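Local coordinates for glyoxalase family protein (Listeria monocytogenes, PDB 2P7Q) that confers resistance to the antibiotic fosfomycin, probably by catalysing its hydration with the help of manganese, at residues F47-G51 / L52-I56. The protein carries 1 engineered substitution. Numbering follows the deposited sequence.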
ATOM      1  N   PHE A  47      -9.247  -7.611   7.548  1.00 43.33           N
ATOM      2  CA  PHE A  47      -8.320  -8.552   8.159  1.00 42.14           C
ATOM      3  C   PHE A  47      -7.164  -7.825   8.840  1.00 41.31           C
ATOM      4  O   PHE A  47      -6.933  -6.636   8.618  1.00 40.33           O
ATOM      5  CB  PHE A  47      -7.744  -9.514   7.114  1.00 34.45           C
ATOM      6  CG  PHE A  47      -8.772 -10.136   6.220  1.00 33.36           C
ATOM      7  CD1 PHE A  47      -9.385  -9.389   5.220  1.00 29.04           C
ATOM      8  CD2 PHE A  47      -9.107 -11.482   6.357  1.00 36.78           C
ATOM      9  CE1 PHE A  47     -10.315  -9.963   4.362  1.00 28.60           C
ATOM     10  CE2 PHE A  47     -10.040 -12.073   5.501  1.00 36.15           C
ATOM     11  CZ  PHE A  47     -10.646 -11.310   4.499  1.00 30.24           C
ATOM     12  N   LEU A  48      -6.460  -8.549   9.697  1.00 41.89           N
ATOM     13  CA  LEU A  48      -5.280  -8.017  10.360  1.00 38.12           C
ATOM     14  C   LEU A  48      -4.141  -8.858   9.815  1.00 40.69           C
ATOM     15  O   LEU A  48      -4.164 -10.091   9.927  1.00 38.26           O
ATOM     16  CB  LEU A  48      -5.340  -8.197  11.872  1.00 26.57           C
ATOM     17  CG  LEU A  48      -6.248  -7.271  12.666  1.00 34.50           C
ATOM     18  CD1 LEU A  48      -6.148  -7.641  14.134  1.00 31.81           C
ATOM     19  CD2 LEU A  48      -5.834  -5.818  12.447  1.00 36.05           C
ATOM     20  N   ILE A  49      -3.171  -8.198   9.192  1.00 37.75           N
ATOM     21  CA  ILE A  49      -2.018  -8.889   8.654  1.00 34.95           C
ATOM     22  C   ILE A  49      -0.805  -8.228   9.280  1.00 41.15           C
ATOM     23  O   ILE A  49      -0.427  -7.119   8.892  1.00 45.99           O
ATOM     24  CB  ILE A  49      -1.936  -8.765   7.126  1.00 35.08           C
ATOM     25  CG1 ILE A  49      -3.137  -9.449   6.476  1.00 33.98           C
ATOM     26  CG2 ILE A  49      -0.656  -9.397   6.624  1.00 34.46           C
ATOM     27  CD1 ILE A  49      -3.024  -9.553   4.964  1.00 34.43           C
ATOM     28  N   ALA A  50      -0.215  -8.901  10.265  1.00 41.03           N
ATOM     29  CA  ALA A  50       0.953  -8.386  10.963  1.00 33.23           C
ATOM     30  C   ALA A  50       0.728  -6.929  11.338  1.00 34.49           C
ATOM     31  O   ALA A  50       1.462  -6.043  10.909  1.00 37.34           O
ATOM     32  CB  ALA A  50       2.180  -8.510  10.083  1.00 35.36           C
ATOM     33  N   GLY A  51      -0.307  -6.688  12.126  1.00 29.45           N
ATOM     34  CA  GLY A  51      -0.596  -5.333  12.546  1.00 31.09           C
ATOM     35  C   GLY A  51      -1.452  -4.538  11.584  1.00 28.50           C
ATOM     36  O   GLY A  51      -2.401  -3.890  11.990  1.00 28.95           O
ATOM     37  N   LEU A  52      -1.126  -4.602  10.300  1.00 32.14           N
ATOM     38  CA  LEU A  52      -1.859  -3.857   9.290  1.00 39.34           C
ATOM     39  C   LEU A  52      -3.336  -4.217   9.124  1.00 40.18           C
ATOM     40  O   LEU A  52      -3.708  -5.383   9.104  1.00 49.85           O
ATOM     41  CB  LEU A  52      -1.139  -3.986   7.944  1.00 43.60           C
ATOM     42  CG  LEU A  52      -1.820  -3.256   6.782  1.00 52.89           C
ATOM     43  CD1 LEU A  52      -2.231  -1.851   7.211  1.00 47.98           C
ATOM     44  CD2 LEU A  52      -0.870  -3.209   5.589  1.00 55.96           C
ATOM     45  N   TRP A  53      -4.170  -3.194   8.994  1.00 40.60           N
ATOM     46  CA  TRP A  53      -5.605  -3.361   8.807  1.00 39.80           C
ATOM     47  C   TRP A  53      -5.911  -3.379   7.292  1.00 40.51           C
ATOM     48  O   TRP A  53      -5.923  -2.340   6.638  1.00 40.58           O
ATOM     49  CB  TRP A  53      -6.324  -2.207   9.531  1.00 42.00           C
ATOM     50  CG  TRP A  53      -7.802  -2.073   9.287  1.00 54.42           C
ATOM     51  CD1 TRP A  53      -8.633  -3.001   8.724  1.00 61.38           C
ATOM     52  CD2 TRP A  53      -8.627  -0.937   9.602  1.00 55.94           C
ATOM     53  NE1 TRP A  53      -9.921  -2.514   8.666  1.00 62.12           N
ATOM     54  CE2 TRP A  53      -9.946  -1.251   9.197  1.00 57.44           C
ATOM     55  CE3 TRP A  53      -8.382   0.313  10.185  1.00 55.73           C
ATOM     56  CZ2 TRP A  53     -11.016  -0.358   9.355  1.00 54.82           C
ATOM     57  CZ3 TRP A  53      -9.449   1.202  10.342  1.00 55.35           C
ATOM     58  CH2 TRP A  53     -10.748   0.858   9.927  1.00 52.99           C
ATOM     59  N   ILE A  54      -6.135  -4.570   6.739  1.00 41.34           N
ATOM     60  CA  ILE A  54      -6.425  -4.726   5.310  1.00 41.00           C
ATOM     61  C   ILE A  54      -7.915  -4.897   5.052  1.00 41.37           C
ATOM     62  O   ILE A  54      -8.571  -5.706   5.699  1.00 47.27           O
ATOM     63  CB  ILE A  54      -5.733  -5.973   4.715  1.00 44.18           C
ATOM     64  CG1 ILE A  54      -4.269  -6.021   5.138  1.00 46.29           C
ATOM     65  CG2 ILE A  54      -5.826  -5.942   3.192  1.00 44.77           C
ATOM     66  CD1 ILE A  54      -3.461  -4.862   4.626  1.00 54.25           C
ATOM     67  N   CYS A  55      -8.445  -4.141   4.097  1.00 40.21           N
ATOM     68  CA  CYS A  55      -9.854  -4.231   3.749  1.00 36.21           C
ATOM     69  C   CYS A  55     -10.033  -4.725   2.323  1.00 37.13           C
ATOM     70  O   CYS A  55      -9.343  -4.283   1.409  1.00 39.38           O
ATOM     71  CB  CYS A  55     -10.529  -2.879   3.890  1.00 37.88           C
ATOM     72  SG  CYS A  55     -10.635  -2.299   5.573  1.00 54.93           S
ATOM     73  N   ILE A  56     -10.971  -5.647   2.144  1.00 41.70           N
ATOM     74  CA  ILE A  56     -11.265  -6.216   0.838  1.00 36.13           C
ATOM     75  C   ILE A  56     -12.739  -5.960   0.516  1.00 36.79           C
ATOM     76  O   ILE A  56     -13.621  -6.277   1.309  1.00 30.80           O
ATOM     77  CB  ILE A  56     -10.981  -7.735   0.830  1.00 37.48           C
ATOM     78  CG1 ILE A  56      -9.536  -8.002   1.270  1.00 36.16           C
ATOM     79  CG2 ILE A  56     -11.195  -8.301  -0.558  1.00 34.90           C
ATOM     80  CD1 ILE A  56      -8.468  -7.429   0.326  1.00 32.42           C
TER
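Phe-47 is joined to Ile-54 by a reciprocal pair of backbone bonds: its N lies 2.7 Å from Ile-54 O with an angle of 167° at the hydrogen, and Ile-54 N returns a bond to Phe-47 O at 2.9 Å. The Phe-47 ring turns its edge to Ile-54 O, which lies in the ring plane. CG stands beside the backbone N (chi1 -48°), carrying CE1 to 3.7 Å from CG1 of Ile-56, whose side chain crosses that of Phe-47 at about a right angle. Leu-48 forms the non-hydrogen-bonded pair with Trp-53; its CA makes a C-H...O contact with Leu-52 O at 3.3 Å. Both side chains of this pair occupy the sheet face opposite Phe-47 and pack on Leu-124 of the second subunit, while the Trp-53 ring also meets that of His-7, a probable manganese ligand.

These bonds define a beta hairpin of strands 44-49 and 52-58, part of the beta-alpha-beta-beta-beta module of the vicinal oxygen chelate (glyoxalase) fold. Ile-49 N donates almost straight to Leu-52 O (2.9 Å), in its carbonyl plane, and Ile-49 CD1 reaches CG1 of Ile-54 at 3.7 Å; helix 15-26 contributes Phe-26 against Ile-49. The return bond from Leu-52 N to Ile-49 O is weak, and the same N also makes a weak bond to Ala-50 O. Ala-50 and Gly-51 form the two-residue turn, both with positive phi. Gly-51, at phi 86°, adopts a backbone conformation that glycine takes up readily.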